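Local coordinates for protein single-stranded DNA specific exonuclease RecJ (Thermus thermophilus, PDB 2ZXR) that degrades single-stranded DNA as a divalent-metal-dependent 5' to 3' exonuclease of the DHH-type RecJ family, acting in DNA repair, at residues 249-254 with 298-303; 466-471 with 501-506; 374-379 with 393-398; 589-594 with 603-608; 51-56 with 181-186. All coordinates share one frame; numbering follows the deposited sequence.

Contact 1. Residues 249-254 with 298-303; sequences RLLAEA and ALVGEL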
# COMPACT_ATOMS: atom_id res chain seq x y z
N ARG A 249 -11.84 2.35 23.33
CA ARG A 249 -12.19 0.94 23.38
C ARG A 249 -13.62 0.73 22.84
O ARG A 249 -13.87 -0.13 22.02
CB ARG A 249 -12.07 0.41 24.81
CG ARG A 249 -12.61 -0.98 24.97
CD ARG A 249 -12.42 -1.51 26.37
NE ARG A 249 -13.24 -2.70 26.56
CZ ARG A 249 -13.29 -3.41 27.68
NH1 ARG A 249 -12.55 -3.05 28.73
NH2 ARG A 249 -14.08 -4.48 27.75
N LEU A 250 -14.55 1.56 23.30
CA LEU A 250 -15.95 1.46 22.87
C LEU A 250 -16.11 1.79 21.37
O LEU A 250 -16.90 1.16 20.67
CB LEU A 250 -16.81 2.40 23.73
CG LEU A 250 -17.98 1.87 24.60
CD1 LEU A 250 -17.64 0.55 25.30
CD2 LEU A 250 -18.37 2.97 25.64
N LEU A 251 -15.38 2.77 20.85
CA LEU A 251 -15.53 3.06 19.42
C LEU A 251 -15.03 1.83 18.65
O LEU A 251 -15.67 1.38 17.70
CB LEU A 251 -14.72 4.29 19.02
CG LEU A 251 -14.72 4.69 17.54
CD1 LEU A 251 -16.16 4.80 16.99
CD2 LEU A 251 -14.00 6.04 17.42
N ALA A 252 -13.89 1.28 19.09
CA ALA A 252 -13.32 0.09 18.44
C ALA A 252 -14.30 -1.09 18.46
O ALA A 252 -14.51 -1.74 17.43
CB ALA A 252 -12.02 -0.28 19.12
N GLU A 253 -14.88 -1.40 19.61
CA GLU A 253 -15.82 -2.52 19.67
C GLU A 253 -17.05 -2.27 18.79
O GLU A 253 -17.52 -3.18 18.11
CB GLU A 253 -16.28 -2.77 21.10
CG GLU A 253 -15.12 -3.06 22.03
CD GLU A 253 -15.55 -3.25 23.47
OE1 GLU A 253 -16.69 -2.86 23.82
OE2 GLU A 253 -14.73 -3.79 24.26
N ALA A 254 -17.53 -1.03 18.78
CA ALA A 254 -18.71 -0.67 17.98
C ALA A 254 -18.51 -1.06 16.53
O ALA A 254 -19.45 -1.49 15.86
CB ALA A 254 -18.99 0.86 18.06
N ALA A 298 -22.72 7.18 24.62
CA ALA A 298 -23.56 8.15 23.94
C ALA A 298 -22.79 8.86 22.81
O ALA A 298 -23.33 9.05 21.72
CB ALA A 298 -24.07 9.20 24.95
N LEU A 299 -21.54 9.24 23.07
CA LEU A 299 -20.73 9.93 22.06
C LEU A 299 -20.44 9.02 20.87
O LEU A 299 -20.39 9.49 19.74
CB LEU A 299 -19.41 10.47 22.66
CG LEU A 299 -19.61 11.65 23.63
CD1 LEU A 299 -18.33 11.90 24.44
CD2 LEU A 299 -20.02 12.91 22.85
N VAL A 300 -20.21 7.74 21.12
CA VAL A 300 -19.97 6.80 20.03
C VAL A 300 -21.24 6.84 19.15
O VAL A 300 -21.16 6.90 17.93
CB VAL A 300 -19.68 5.37 20.57
CG1 VAL A 300 -19.81 4.33 19.45
CG2 VAL A 300 -18.23 5.32 21.14
N GLY A 301 -22.41 6.84 19.78
CA GLY A 301 -23.65 6.92 19.02
C GLY A 301 -23.64 8.19 18.17
O GLY A 301 -24.02 8.19 16.99
N GLU A 302 -23.21 9.29 18.77
CA GLU A 302 -23.13 10.56 18.05
C GLU A 302 -22.15 10.48 16.84
O GLU A 302 -22.46 10.93 15.74
CB GLU A 302 -22.69 11.66 19.01
CG GLU A 302 -23.02 13.06 18.57
CD GLU A 302 -24.43 13.47 18.96
OE1 GLU A 302 -25.39 12.76 18.59
OE2 GLU A 302 -24.57 14.50 19.66
N LEU A 303 -20.96 9.93 17.05
CA LEU A 303 -20.02 9.83 15.93
C LEU A 303 -20.64 8.96 14.83
O LEU A 303 -20.43 9.22 13.65
CB LEU A 303 -18.67 9.22 16.34
CG LEU A 303 -17.70 9.89 17.32
CD1 LEU A 303 -16.28 9.46 16.97
CD2 LEU A 303 -17.81 11.42 17.28
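Val300, Leu251 and Leu303 carry this helix-to-helix contact, in which the isopropyl group of Val300 is set against one turn of helix 249-254. Val300 has the most surface buried here, and its two methyls divide the work. CG1, anti to the backbone N (chi1 165°), reaches the later end of the turn, where Val300 CG1 meets Ala254 CB at 3.8 Å. CG2, lying beside the backbone N, is pressed against the main chain itself: Val300 CG2 is 3.8 Å from Leu251 N and also lies close to Leu251 CA. It touches the side chains of that turn at their roots, with Leu250 CB and Leu251 CB each 4.2 Å from Val300 CG2. The valine thus projects between the residue pair 250-251 and Ala254, one helical turn further on.

Leu251 contributes at its far end as well. Its CD2 methyl meets the CD1 methyl of Leu303 at 4.1 Å, and the two leucines cross at about a right angle, a looser touch beside the valine. No hydrogen bond spans the contact, so it is held by apolar packing alone. The local axes approach to 9.8 Å and cross at -51°.

Leu287 of helix 281-289 touches both Val300 and Leu303. Helix 261-277 meets Leu251 through Ile268 and Ile272 and Leu303 through Ala275, so helices 261-277 and 281-289 both pack on the junction of helix 246-254 with helix 293-321.

Contact 2. Residues 466-471 with 501-506; sequences GAPEEA and PEVEVA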
# COMPACT_ATOMS: atom_id res chain seq x y z
N GLY A 466 -4.40 -18.09 -16.59
CA GLY A 466 -5.03 -19.28 -17.14
C GLY A 466 -6.40 -19.13 -17.75
O GLY A 466 -6.90 -18.01 -17.99
N ALA A 467 -7.01 -20.27 -18.02
CA ALA A 467 -8.35 -20.30 -18.58
C ALA A 467 -9.22 -20.54 -17.37
O ALA A 467 -9.09 -21.55 -16.68
CB ALA A 467 -8.50 -21.44 -19.59
N PRO A 468 -10.11 -19.59 -17.07
CA PRO A 468 -11.00 -19.70 -15.92
C PRO A 468 -11.91 -20.90 -16.06
O PRO A 468 -12.24 -21.29 -17.18
CB PRO A 468 -11.77 -18.38 -15.95
CG PRO A 468 -11.81 -18.06 -17.42
CD PRO A 468 -10.42 -18.39 -17.87
N GLU A 469 -12.32 -21.48 -14.94
CA GLU A 469 -13.21 -22.64 -14.96
C GLU A 469 -14.17 -22.61 -13.80
O GLU A 469 -13.92 -21.96 -12.79
CB GLU A 469 -12.40 -23.93 -14.90
CG GLU A 469 -11.47 -23.98 -13.73
CD GLU A 469 -10.09 -24.45 -14.13
OE1 GLU A 469 -9.12 -24.22 -13.37
OE2 GLU A 469 -9.99 -25.06 -15.21
N GLU A 470 -15.29 -23.31 -13.96
CA GLU A 470 -16.32 -23.39 -12.94
C GLU A 470 -16.82 -22.01 -12.55
O GLU A 470 -17.14 -21.75 -11.39
CB GLU A 470 -15.78 -24.11 -11.70
CG GLU A 470 -15.20 -25.47 -12.00
CD GLU A 470 -14.97 -26.30 -10.75
OE1 GLU A 470 -14.53 -27.46 -10.88
OE2 GLU A 470 -15.22 -25.79 -9.63
N ALA A 471 -16.88 -21.11 -13.54
CA ALA A 471 -17.35 -19.76 -13.29
C ALA A 471 -18.76 -19.80 -12.73
O ALA A 471 -19.53 -20.70 -13.05
CB ALA A 471 -17.32 -18.97 -14.58
N PRO A 501 -11.36 -16.12 -22.87
CA PRO A 501 -10.89 -17.51 -22.79
C PRO A 501 -9.66 -17.69 -21.90
O PRO A 501 -9.45 -18.75 -21.30
CB PRO A 501 -10.65 -17.88 -24.26
CG PRO A 501 -10.39 -16.55 -24.92
CD PRO A 501 -11.37 -15.63 -24.26
N GLU A 502 -8.86 -16.64 -21.81
CA GLU A 502 -7.67 -16.65 -20.98
C GLU A 502 -7.61 -15.35 -20.21
O GLU A 502 -7.83 -14.26 -20.78
CB GLU A 502 -6.41 -16.78 -21.82
CG GLU A 502 -5.78 -18.16 -21.82
CD GLU A 502 -4.32 -18.09 -22.22
OE1 GLU A 502 -3.64 -19.14 -22.31
OE2 GLU A 502 -3.84 -16.95 -22.46
N VAL A 503 -7.29 -15.44 -18.92
CA VAL A 503 -7.20 -14.25 -18.09
C VAL A 503 -5.92 -14.16 -17.27
O VAL A 503 -5.18 -15.14 -17.11
CB VAL A 503 -8.38 -14.17 -17.08
CG1 VAL A 503 -9.70 -14.08 -17.80
CG2 VAL A 503 -8.35 -15.39 -16.18
N GLU A 504 -5.67 -12.97 -16.77
CA GLU A 504 -4.54 -12.70 -15.90
C GLU A 504 -5.20 -12.07 -14.68
O GLU A 504 -6.13 -11.29 -14.83
CB GLU A 504 -3.59 -11.69 -16.54
CG GLU A 504 -2.35 -12.33 -17.08
CD GLU A 504 -1.44 -11.34 -17.73
OE1 GLU A 504 -0.26 -11.72 -17.87
OE2 GLU A 504 -1.87 -10.22 -18.09
N VAL A 505 -4.73 -12.42 -13.49
CA VAL A 505 -5.31 -11.88 -12.26
C VAL A 505 -4.25 -11.42 -11.29
O VAL A 505 -3.28 -12.14 -11.06
CB VAL A 505 -6.13 -12.95 -11.51
CG1 VAL A 505 -6.60 -12.36 -10.15
CG2 VAL A 505 -7.31 -13.41 -12.34
N ALA A 506 -4.46 -10.23 -10.71
CA ALA A 506 -3.57 -9.69 -9.70
C ALA A 506 -4.41 -9.89 -8.45
O ALA A 506 -5.46 -9.25 -8.31
CB ALA A 506 -3.33 -8.23 -9.93
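Val503 turns CG1 anti to its carbonyl carbon (chi1 -62°), and this sets CG2 between the backbone N and the carbonyl carbon, facing the segment across from it. There CG2 of Val503 rests 3.5 Å from Gly466 O and 4.0 Å from Pro468 CD, the proline ring and the valine crossing at a slant. Between the same segments Gly466 and Val503 form an antiparallel hydrogen-bonded pair at the end of strand 462-466, in the OB domain. The bond from Val503 N to Gly466 O is 2.8 Å long and nearly straight (173°); its return, from Gly466 N to Val503 O, is 3.1 Å and lies in the carbonyl plane.

Next to this pair the two backbones stay close, but through CA-H...O contacts rather than N-H bonds. The CA of Ala467 makes one of 3.3 Å with Pro501 O, and Glu502 CA makes another with Gly466 O. Phe482 and Leu484 of strand 479-484 touch Pro468 and Val503 respectively.

Gly466 O therefore receives one strong N-H bond and one weaker C-H contact. Pro468 has no N-H to donate, and beyond Gly466 the join rests on CA-H...O contacts and the apolar touch of Pro468 on Val503.

Contact 3. Residues 374-379 with 393-398; sequences PISAVE and GHKEAA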
# COMPACT_ATOMS: atom_id res chain seq x y z
N PRO A 374 2.21 12.66 -12.89
CA PRO A 374 3.24 13.70 -12.87
C PRO A 374 2.60 15.06 -12.64
O PRO A 374 3.22 16.08 -12.88
CB PRO A 374 3.85 13.58 -14.26
CG PRO A 374 2.64 13.32 -15.11
CD PRO A 374 1.88 12.29 -14.29
N ILE A 375 1.35 15.08 -12.20
CA ILE A 375 0.73 16.39 -11.99
C ILE A 375 0.60 16.76 -10.55
O ILE A 375 -0.14 16.13 -9.78
CB ILE A 375 -0.63 16.49 -12.65
CG1 ILE A 375 -0.50 16.17 -14.13
CG2 ILE A 375 -1.18 17.91 -12.46
CD1 ILE A 375 -1.80 16.18 -14.84
N SER A 376 1.32 17.81 -10.19
CA SER A 376 1.34 18.35 -8.85
C SER A 376 0.12 19.24 -8.59
O SER A 376 -0.13 20.22 -9.33
CB SER A 376 2.62 19.14 -8.63
OG SER A 376 2.56 19.85 -7.41
N ALA A 377 -0.61 18.90 -7.54
CA ALA A 377 -1.80 19.62 -7.13
C ALA A 377 -1.51 21.09 -6.87
O ALA A 377 -2.11 21.97 -7.51
CB ALA A 377 -2.39 18.98 -5.86
N VAL A 378 -0.58 21.36 -5.96
CA VAL A 378 -0.27 22.72 -5.60
C VAL A 378 0.37 23.53 -6.72
O VAL A 378 0.18 24.75 -6.80
CB VAL A 378 0.57 22.78 -4.29
CG1 VAL A 378 1.98 22.20 -4.51
CG2 VAL A 378 0.64 24.19 -3.78
N GLU A 379 1.12 22.88 -7.61
CA GLU A 379 1.74 23.61 -8.72
C GLU A 379 0.67 23.96 -9.75
O GLU A 379 0.77 24.97 -10.45
CB GLU A 379 2.86 22.77 -9.37
CG GLU A 379 4.15 22.69 -8.55
CD GLU A 379 4.74 24.06 -8.20
OE1 GLU A 379 5.03 24.85 -9.13
OE2 GLU A 379 4.92 24.35 -6.98
N GLY A 393 -0.87 23.53 -0.25
CA GLY A 393 -0.93 22.09 -0.40
C GLY A 393 0.36 21.49 -0.92
O GLY A 393 1.41 22.14 -0.91
N HIS A 394 0.27 20.26 -1.40
CA HIS A 394 1.41 19.53 -1.91
C HIS A 394 1.07 18.86 -3.23
O HIS A 394 0.05 19.16 -3.85
CB HIS A 394 1.87 18.47 -0.88
CG HIS A 394 0.78 17.56 -0.42
ND1 HIS A 394 -0.08 17.88 0.62
CD2 HIS A 394 0.38 16.34 -0.86
CE1 HIS A 394 -0.95 16.91 0.79
NE2 HIS A 394 -0.69 15.96 -0.09
N LYS A 395 1.90 17.90 -3.63
CA LYS A 395 1.73 17.21 -4.90
C LYS A 395 0.47 16.37 -5.10
O LYS A 395 0.01 16.24 -6.23
CB LYS A 395 2.94 16.30 -5.16
CG LYS A 395 4.28 17.03 -5.07
CD LYS A 395 5.44 16.19 -5.62
CE LYS A 395 5.96 16.73 -6.96
NZ LYS A 395 6.16 18.22 -6.96
N GLU A 396 -0.08 15.81 -4.03
CA GLU A 396 -1.25 14.96 -4.19
C GLU A 396 -2.56 15.54 -3.69
O GLU A 396 -3.64 15.02 -3.99
CB GLU A 396 -0.98 13.60 -3.50
CG GLU A 396 0.37 12.98 -3.90
CD GLU A 396 0.52 11.51 -3.48
OE1 GLU A 396 1.61 10.91 -3.74
OE2 GLU A 396 -0.44 10.95 -2.90
N ALA A 397 -2.48 16.62 -2.93
CA ALA A 397 -3.68 17.23 -2.39
C ALA A 397 -3.42 18.69 -2.13
O ALA A 397 -2.33 19.05 -1.70
CB ALA A 397 -4.07 16.54 -1.08
N ALA A 398 -4.43 19.53 -2.37
CA ALA A 398 -4.26 20.96 -2.14
C ALA A 398 -5.60 21.59 -1.87
O ALA A 398 -6.63 20.99 -2.13
CB ALA A 398 -3.59 21.62 -3.37
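Ala377 and Val378 donate their backbone N-H groups to segment 393-398, the tight turn and strand ends joining the antiparallel strands 390-393 and 397-401 of the DHHA1 domain. These are the first residues of helix 377-383, so the first turn of the helix is bonded to the end of a beta hairpin. Ala377 N bonds to Lys395 O at 3.0 Å and Val378 N to His394 O at 3.1 Å; both donors stand well above the carbonyl plane they address, about 50° out of it. Within the hairpin His394 N bonds to Ala397 O. Ser376 is the N-cap, its OG accepting a weak bond from Glu379 N.

The side chains fill in round these bonds. Ala377 CB lies close to His394 O and packs on Ala398 CB at 3.8 Å, with Val369 of strand 366-370 touching both alanines. Val378 sets CG1 between its backbone N and carbonyl carbon (chi1 68°), which spreads the isopropyl group over Gly393 O. The side chain of His394 leaves its backbone heading away from segment 374-379, and lies about 10 Å from the bound magnesium ion. The Lys395 chain bends at its end over the N-cap, bringing Lys395 NZ to 4.0 Å from Ser376 OG.

Contact 4. Residues 589-594 with 603-608; sequences LGLPPR and VALGRE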
# COMPACT_ATOMS: atom_id res chain seq x y z
N LEU A 589 17.55 -26.07 -27.41
CA LEU A 589 16.39 -26.93 -27.25
C LEU A 589 16.27 -27.34 -25.79
O LEU A 589 15.45 -28.18 -25.45
CB LEU A 589 16.54 -28.17 -28.13
CG LEU A 589 16.63 -27.91 -29.63
CD1 LEU A 589 16.76 -29.25 -30.37
CD2 LEU A 589 15.39 -27.17 -30.09
N GLY A 590 17.10 -26.75 -24.95
CA GLY A 590 17.09 -27.09 -23.55
C GLY A 590 17.96 -26.07 -22.86
O GLY A 590 18.48 -25.15 -23.50
N LEU A 591 18.12 -26.25 -21.55
CA LEU A 591 18.89 -25.32 -20.74
C LEU A 591 20.30 -25.79 -20.43
O LEU A 591 20.49 -26.93 -20.00
CB LEU A 591 18.14 -25.06 -19.42
CG LEU A 591 16.66 -24.71 -19.53
CD1 LEU A 591 16.07 -24.44 -18.15
CD2 LEU A 591 16.50 -23.49 -20.42
N PRO A 592 21.30 -24.93 -20.65
CA PRO A 592 22.63 -25.44 -20.31
C PRO A 592 22.80 -25.57 -18.79
O PRO A 592 22.03 -25.00 -18.01
CB PRO A 592 23.58 -24.40 -20.93
CG PRO A 592 22.74 -23.19 -21.14
CD PRO A 592 21.37 -23.71 -21.46
N PRO A 593 23.79 -26.35 -18.35
CA PRO A 593 24.03 -26.53 -16.92
C PRO A 593 24.54 -25.29 -16.20
O PRO A 593 24.19 -25.04 -15.05
CB PRO A 593 25.03 -27.68 -16.89
CG PRO A 593 25.83 -27.45 -18.15
CD PRO A 593 24.73 -27.16 -19.15
N ARG A 594 25.39 -24.51 -16.88
CA ARG A 594 25.95 -23.31 -16.28
C ARG A 594 25.73 -22.11 -17.16
O ARG A 594 25.47 -22.24 -18.35
CB ARG A 594 27.44 -23.52 -16.01
CG ARG A 594 27.69 -24.54 -14.90
CD ARG A 594 29.02 -25.26 -15.02
NE ARG A 594 29.12 -26.01 -16.26
CZ ARG A 594 29.76 -25.58 -17.35
NH1 ARG A 594 30.36 -24.39 -17.35
NH2 ARG A 594 29.78 -26.32 -18.45
N VAL A 603 15.39 -19.80 -27.30
CA VAL A 603 15.30 -21.00 -26.51
C VAL A 603 13.96 -21.67 -26.55
O VAL A 603 12.92 -21.03 -26.40
CB VAL A 603 15.67 -20.69 -25.04
CG1 VAL A 603 15.65 -21.96 -24.20
CG2 VAL A 603 17.03 -20.00 -25.00
N ALA A 604 13.99 -22.97 -26.76
CA ALA A 604 12.79 -23.77 -26.79
C ALA A 604 13.01 -24.85 -25.73
O ALA A 604 14.15 -25.14 -25.36
CB ALA A 604 12.60 -24.41 -28.17
N LEU A 605 11.93 -25.40 -25.20
CA LEU A 605 12.06 -26.45 -24.20
C LEU A 605 11.43 -27.66 -24.83
O LEU A 605 12.09 -28.66 -25.13
CB LEU A 605 11.29 -26.09 -22.95
CG LEU A 605 11.76 -24.85 -22.20
CD1 LEU A 605 10.74 -24.55 -21.09
CD2 LEU A 605 13.17 -25.09 -21.66
N GLY A 606 10.14 -27.52 -25.04
CA GLY A 606 9.37 -28.58 -25.63
C GLY A 606 7.90 -28.55 -25.28
O GLY A 606 7.33 -27.53 -24.87
N ARG A 607 7.29 -29.72 -25.46
CA ARG A 607 5.89 -29.96 -25.20
C ARG A 607 5.85 -31.36 -24.58
O ARG A 607 4.97 -31.69 -23.77
CB ARG A 607 5.11 -29.91 -26.53
CG ARG A 607 3.59 -29.96 -26.40
CD ARG A 607 3.08 -28.89 -25.43
NE ARG A 607 3.27 -29.30 -24.04
CZ ARG A 607 2.90 -28.57 -22.99
NH1 ARG A 607 2.33 -27.38 -23.17
NH2 ARG A 607 3.10 -29.04 -21.76
N GLU A 608 6.83 -32.18 -24.98
CA GLU A 608 6.99 -33.55 -24.48
C GLU A 608 8.49 -33.76 -24.25
O GLU A 608 8.94 -34.87 -23.94
CB GLU A 608 6.48 -34.59 -25.50
CG GLU A 608 5.07 -34.32 -26.03
CD GLU A 608 5.05 -33.18 -27.05
OE1 GLU A 608 3.94 -32.77 -27.46
OE2 GLU A 608 6.14 -32.72 -27.45
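The ends of two neighbouring parallel strands, 587-588 and 601-603, run out into loops that meet here, Leu591 of the first touching Leu605 and Val603 of the second. Leu591 CG lies anti to the carbonyl carbon (chi1 -49°), which carries the branched end of Leu591 towards the other loop although the root of the side chain does not point there. CD2 does most of the touching: it stands 3.9 Å from Leu605 CD2 and 4.2 Å from Val603 CG1. The two leucines meet at a slant, whereas Leu591 and Val603 cross at about a right angle. Leu605 likewise leaves its backbone heading away from the partner loop, and only its CD2 end comes back to Leu591.

Both loops belong to the C-terminal domain of RecJ, whose five-stranded parallel sheet has helices packed against it. Helix 643-655 lies on the side of Leu591 and Val603, through Tyr653 and Phe646 respectively; helix 546-554 presents Ala549 to both Leu589 and Ala604.

Leu589 and Ala604 make the second, looser apolar touch, Leu589 CD2 to Ala604 CB at 4.4 Å. Between these side chains the main chains come close without bonding across the two loops. Leu589 C is 3.1 Å from Ala604 O, and Gly590 N, 3.4 Å from the same oxygen, is too poorly angled for a hydrogen bond. The carbonyl oxygens Leu589 O and Leu605 O are 3.4 Å apart, both acceptors. Ala604 keeps a backbone hydrogen bond to Trp588, the residue before Leu589, and Leu605 N is bound by Tyr638 OH.

Contact 5. Residues 51-56 with 181-186; sequences ALLPLK and LKEKPT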
# COMPACT_ATOMS: atom_id res chain seq x y z
N ALA A 51 11.25 3.20 20.41
CA ALA A 51 12.15 4.00 21.21
C ALA A 51 11.85 5.48 21.13
O ALA A 51 11.06 5.93 20.30
CB ALA A 51 13.60 3.73 20.76
N LEU A 52 12.48 6.25 22.01
CA LEU A 52 12.29 7.69 21.99
C LEU A 52 13.23 8.27 20.93
O LEU A 52 14.44 8.35 21.15
CB LEU A 52 12.62 8.28 23.37
CG LEU A 52 12.58 9.80 23.54
CD1 LEU A 52 11.19 10.33 23.24
CD2 LEU A 52 12.98 10.16 24.97
N LEU A 53 12.67 8.67 19.78
CA LEU A 53 13.44 9.25 18.68
C LEU A 53 14.00 10.60 19.09
O LEU A 53 13.31 11.38 19.72
CB LEU A 53 12.57 9.45 17.44
CG LEU A 53 11.93 8.23 16.79
CD1 LEU A 53 11.04 8.68 15.65
CD2 LEU A 53 13.02 7.31 16.28
N PRO A 54 15.26 10.90 18.71
CA PRO A 54 15.93 12.16 19.04
C PRO A 54 15.59 13.31 18.10
O PRO A 54 16.47 13.85 17.42
CB PRO A 54 17.40 11.77 18.95
CG PRO A 54 17.41 10.86 17.78
CD PRO A 54 16.17 9.98 18.01
N LEU A 55 14.31 13.69 18.06
CA LEU A 55 13.89 14.78 17.18
C LEU A 55 14.46 16.07 17.72
O LEU A 55 14.59 16.25 18.93
CB LEU A 55 12.37 14.90 17.15
CG LEU A 55 11.57 13.61 16.91
CD1 LEU A 55 10.09 13.89 17.11
CD2 LEU A 55 11.84 13.05 15.52
N LYS A 56 14.77 16.99 16.80
CA LYS A 56 15.31 18.28 17.18
C LYS A 56 14.24 19.08 17.92
O LYS A 56 13.09 19.12 17.49
CB LYS A 56 15.75 19.05 15.94
CG LYS A 56 16.37 20.43 16.25
CD LYS A 56 16.37 21.29 15.00
CE LYS A 56 17.72 21.94 14.75
NZ LYS A 56 18.05 22.94 15.81
N LEU A 181 17.65 11.74 9.93
CA LEU A 181 16.78 10.85 10.68
C LEU A 181 15.77 10.31 9.66
O LEU A 181 15.01 11.08 9.06
CB LEU A 181 16.02 11.59 11.77
CG LEU A 181 15.07 10.61 12.47
CD1 LEU A 181 15.91 9.58 13.21
CD2 LEU A 181 14.14 11.34 13.41
N LYS A 182 15.76 9.00 9.46
CA LYS A 182 14.84 8.39 8.50
C LYS A 182 13.65 7.75 9.23
O LYS A 182 13.56 6.52 9.30
CB LYS A 182 15.57 7.35 7.65
CG LYS A 182 16.85 7.89 6.98
CD LYS A 182 16.55 8.99 5.96
CE LYS A 182 17.74 9.95 5.83
NZ LYS A 182 19.05 9.22 5.81
N GLU A 183 12.79 8.61 9.79
CA GLU A 183 11.57 8.22 10.52
C GLU A 183 10.52 9.25 10.15
O GLU A 183 10.85 10.42 9.94
CB GLU A 183 11.80 8.25 12.03
CG GLU A 183 12.86 7.31 12.54
CD GLU A 183 12.57 5.86 12.20
OE1 GLU A 183 13.42 5.01 12.53
OE2 GLU A 183 11.50 5.56 11.63
N LYS A 184 9.25 8.85 10.08
CA LYS A 184 8.21 9.80 9.73
C LYS A 184 7.02 9.83 10.70
O LYS A 184 5.88 9.58 10.32
CB LYS A 184 7.75 9.51 8.30
CG LYS A 184 8.94 9.45 7.33
CD LYS A 184 8.53 8.92 5.96
CE LYS A 184 9.62 9.20 4.92
NZ LYS A 184 9.99 10.65 4.88
N PRO A 185 7.28 10.14 11.98
CA PRO A 185 6.19 10.19 12.96
C PRO A 185 5.15 11.24 12.56
O PRO A 185 5.46 12.19 11.83
CB PRO A 185 6.91 10.50 14.27
CG PRO A 185 8.13 11.24 13.83
CD PRO A 185 8.57 10.50 12.60
N THR A 186 3.90 11.08 12.99
CA THR A 186 2.87 12.05 12.60
C THR A 186 2.62 13.06 13.72
O THR A 186 3.37 13.13 14.68
CB THR A 186 1.53 11.33 12.26
OG1 THR A 186 1.00 10.72 13.44
CG2 THR A 186 1.76 10.24 11.21
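Leu53 and Leu55 reach out from one loop to Glu183, Leu181 and Pro185 of another, with the backbones held well apart (Leu55 CA to Leu181 CA 8.1 Å), so that side chains alone bridge the gap. Leu53 carries CG anti to its carbonyl carbon (chi1 -62°) and lays its forked end across the aliphatic part of Glu183. One methyl, CD1 of Leu53, is 3.7 Å from Glu183 CB; the other, CD2, is 3.7 Å from Glu183 CG, and the two side chains cross at about a right angle. The glutamate bends at chi2 (-59°), turning its carboxylate aside from the carbon atoms on which the leucine rests; OE2 is then hydrogen-bonded by the backbone N of Trp228. This lets one residue serve an apolar contact with its stem and a polar one with its end.

Leu55 has the same first-torsion arrangement as Leu53, whereas Leu181 places CG anti to its backbone N (chi1 177°). The two meet at a slant, CD2 of Leu55 to CD2 of Leu181 at 3.6 Å. Pro185 CG meets both leucines of the first loop, 4.3 Å from Leu53 CD1 and 4.5 Å from Leu55 CD2. Trp228 touches both Leu53 and Pro185, and Leu193 of helix 187-201 touches Leu55.

Thr186, which follows Pro185, is the N-cap of helix 187-201, and its OG1 is also hydrogen-bonded to the metal ligand Asp84. The arrangement is consistent with an apolar second shell near the metal site of the DHH domain, where Pro185 lies about 6 Å, side chain to side chain, from His160.

In the fold
From the N terminus, contact 5 comes first and closes the longest loop, tying the segment before helix 60-70 to the approach of helix 187-201 across all five strands of the parallel DHH sheet. Contact 1 follows, closing a mainly helical excursion without strands between helices 246-254 and 293-321. Contact 3 then closes a short loop in the DHHA1 domain, contact 2 a loop of strands in the OB domain, and contact 4 the shortest loop, in the C-terminal domain. All five are in series; none nests or crosses. Contacts 3 and 5 are the closest by centres, about 26 Å, both near the metal site, while contacts 1 and 4 lie about 63 Å apart between centres, on opposite sides of the chain's centre.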